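Local coordinates for protein glycerate dehydrogenase (Bacillus sp. 5mfcol3.1, PDB 6P2I) that probably reduces acyclic imino acids to amino acids with NADPH, serving as an imine reductase of the D-2-hydroxyacid dehydrogenase family, at residues Tyr11-Ser14 / Trp15-Asn18. Numbering follows the deposited sequence.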
ATOM      1  N   TYR A  11      20.487 -14.047   6.561  1.00 20.12           N
ATOM      2  CA  TYR A  11      20.231 -13.889   7.987  1.00 21.77           C
ATOM      3  C   TYR A  11      20.581 -15.192   8.686  1.00 23.58           C
ATOM      4  O   TYR A  11      20.064 -16.251   8.319  1.00 22.84           O
ATOM      5  CB  TYR A  11      18.763 -13.503   8.220  1.00 19.16           C
ATOM      6  CG  TYR A  11      18.405 -13.218   9.658  1.00 19.69           C
ATOM      7  CD1 TYR A  11      19.026 -12.191  10.359  1.00 21.04           C
ATOM      8  CD2 TYR A  11      17.434 -13.970  10.313  1.00 21.08           C
ATOM      9  CE1 TYR A  11      18.702 -11.925  11.683  1.00 21.59           C
ATOM     10  CE2 TYR A  11      17.097 -13.710  11.632  1.00 22.09           C
ATOM     11  CZ  TYR A  11      17.730 -12.690  12.308  1.00 24.27           C
ATOM     12  OH  TYR A  11      17.397 -12.420  13.616  1.00 23.89           O
ATOM     13  N   LEU A  12      21.480 -15.118   9.665  1.00 23.66           N
ATOM     14  CA  LEU A  12      21.900 -16.286  10.433  1.00 21.07           C
ATOM     15  C   LEU A  12      22.504 -15.772  11.729  1.00 21.44           C
ATOM     16  O   LEU A  12      23.731 -15.721  11.892  1.00 23.71           O
ATOM     17  CB  LEU A  12      22.885 -17.163   9.654  1.00 21.27           C
ATOM     18  CG  LEU A  12      23.078 -18.566  10.261  1.00 20.83           C
ATOM     19  CD1 LEU A  12      21.848 -19.463  10.019  1.00 22.15           C
ATOM     20  CD2 LEU A  12      24.350 -19.231   9.725  1.00 24.20           C
ATOM     21  N   PRO A  13      21.658 -15.386  12.675  1.00 20.89           N
ATOM     22  CA  PRO A  13      22.148 -14.748  13.897  1.00 21.68           C
ATOM     23  C   PRO A  13      22.848 -15.751  14.794  1.00 24.35           C
ATOM     24  O   PRO A  13      22.751 -16.967  14.610  1.00 25.40           O
ATOM     25  CB  PRO A  13      20.868 -14.209  14.544  1.00 24.34           C
ATOM     26  CG  PRO A  13      19.790 -15.115  14.034  1.00 23.87           C
ATOM     27  CD  PRO A  13      20.190 -15.506  12.637  1.00 22.47           C
ATOM     28  N   SER A  14      23.563 -15.206  15.785  1.00 26.05           N
ATOM     29  CA  SER A  14      24.378 -16.027  16.673  1.00 26.01           C
ATOM     30  C   SER A  14      23.558 -17.111  17.356  1.00 29.01           C
ATOM     31  O   SER A  14      24.041 -18.238  17.536  1.00 28.28           O
ATOM     32  CB  SER A  14      25.060 -15.152  17.723  1.00 33.96           C
ATOM     33  OG  SER A  14      26.003 -14.280  17.126  1.00 47.31           O
ATOM     34  N   TRP A  15      22.327 -16.790  17.771  1.00 30.38           N
ATOM     35  CA  TRP A  15      21.555 -17.788  18.505  1.00 29.44           C
ATOM     36  C   TRP A  15      21.260 -19.005  17.639  1.00 25.38           C
ATOM     37  O   TRP A  15      21.239 -20.134  18.147  1.00 27.18           O
ATOM     38  CB  TRP A  15      20.270 -17.175  19.073  1.00 31.34           C
ATOM     39  CG  TRP A  15      19.118 -16.969  18.134  1.00 28.84           C
ATOM     40  CD1 TRP A  15      18.752 -15.793  17.534  1.00 26.69           C
ATOM     41  CD2 TRP A  15      18.134 -17.938  17.746  1.00 26.84           C
ATOM     42  NE1 TRP A  15      17.614 -15.975  16.776  1.00 27.53           N
ATOM     43  CE2 TRP A  15      17.211 -17.281  16.893  1.00 29.09           C
ATOM     44  CE3 TRP A  15      17.944 -19.296  18.024  1.00 25.71           C
ATOM     45  CZ2 TRP A  15      16.128 -17.939  16.311  1.00 27.38           C
ATOM     46  CZ3 TRP A  15      16.861 -19.948  17.448  1.00 31.56           C
ATOM     47  CH2 TRP A  15      15.969 -19.270  16.602  1.00 31.07           C
ATOM     48  N   VAL A  16      21.103 -18.807  16.333  1.00 23.52           N
ATOM     49  CA  VAL A  16      20.857 -19.926  15.430  1.00 22.02           C
ATOM     50  C   VAL A  16      22.131 -20.716  15.196  1.00 22.95           C
ATOM     51  O   VAL A  16      22.111 -21.950  15.186  1.00 22.74           O
ATOM     52  CB  VAL A  16      20.265 -19.426  14.106  1.00 22.52           C
ATOM     53  CG1 VAL A  16      20.130 -20.576  13.117  1.00 23.14           C
ATOM     54  CG2 VAL A  16      18.918 -18.770  14.349  1.00 22.58           C
ATOM     55  N   ILE A  17      23.251 -20.023  14.985  1.00 21.83           N
ATOM     56  CA  ILE A  17      24.528 -20.722  14.848  1.00 21.72           C
ATOM     57  C   ILE A  17      24.797 -21.572  16.079  1.00 21.71           C
ATOM     58  O   ILE A  17      25.205 -22.736  15.973  1.00 25.20           O
ATOM     59  CB  ILE A  17      25.662 -19.713  14.587  1.00 23.59           C
ATOM     60  CG1 ILE A  17      25.437 -19.024  13.238  1.00 27.83           C
ATOM     61  CG2 ILE A  17      27.038 -20.406  14.638  1.00 23.26           C
ATOM     62  CD1 ILE A  17      26.342 -17.836  12.995  1.00 30.24           C
ATOM     63  N   ASN A  18      24.557 -21.018  17.270  1.00 23.91           N
ATOM     64  CA  ASN A  18      24.788 -21.790  18.489  1.00 25.33           C
ATOM     65  C   ASN A  18      23.833 -22.975  18.576  1.00 27.28           C
ATOM     66  O   ASN A  18      24.234 -24.082  18.956  1.00 27.75           O
ATOM     67  CB  ASN A  18      24.628 -20.893  19.719  1.00 27.81           C
ATOM     68  CG  ASN A  18      25.694 -19.813  19.798  1.00 34.46           C
ATOM     69  OD1 ASN A  18      26.787 -19.967  19.256  1.00 37.14           O
ATOM     70  ND2 ASN A  18      25.382 -18.716  20.487  1.00 32.03           N
TER
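L12 sets its two methyls against different residues of the helix that follows, V16 and I17. CD1 lies 3.7 Å from CG1 of V16, while CD2 is 3.7 Å from CG1 of I17, and the leucine crosses both side chains at about a right angle. L12 also touches F26 and V28 of strand 25-28. P13 comes next, at the N-cap position, and contributes both its ring and its carbonyl. Its ring carbon CG sits 3.6 Å from NE1 of W15, meeting the indole obliquely as the two side chains run side by side, and 3.8 Å from CG2 of V16. With chi1 at 78°, CG of W15 stands between its backbone N and carbonyl carbon, and that same valine methyl lies over the centre of one indole face. NE1 is hydrogen-bonded to OE2 of E284 on helix 280-298, and OE1 of the same carboxylate is hydrogen-bonded to OH of Y11. The carbonyl of P13 accepts I17 N at 3.1 Å, nearly straight (168°) and in the carbonyl plane, with a weak, bent second bond from V16 N. S14 O then receives N18 N at 2.8 Å. Two successive i to i+4 bonds thus open helix 14-23, a helix N-terminus with proline at the N-cap position and apolar side chains packed round its first turn; the helix links the neighbouring parallel strands 2-5 and 25-28 in a beta-alpha-beta crossover.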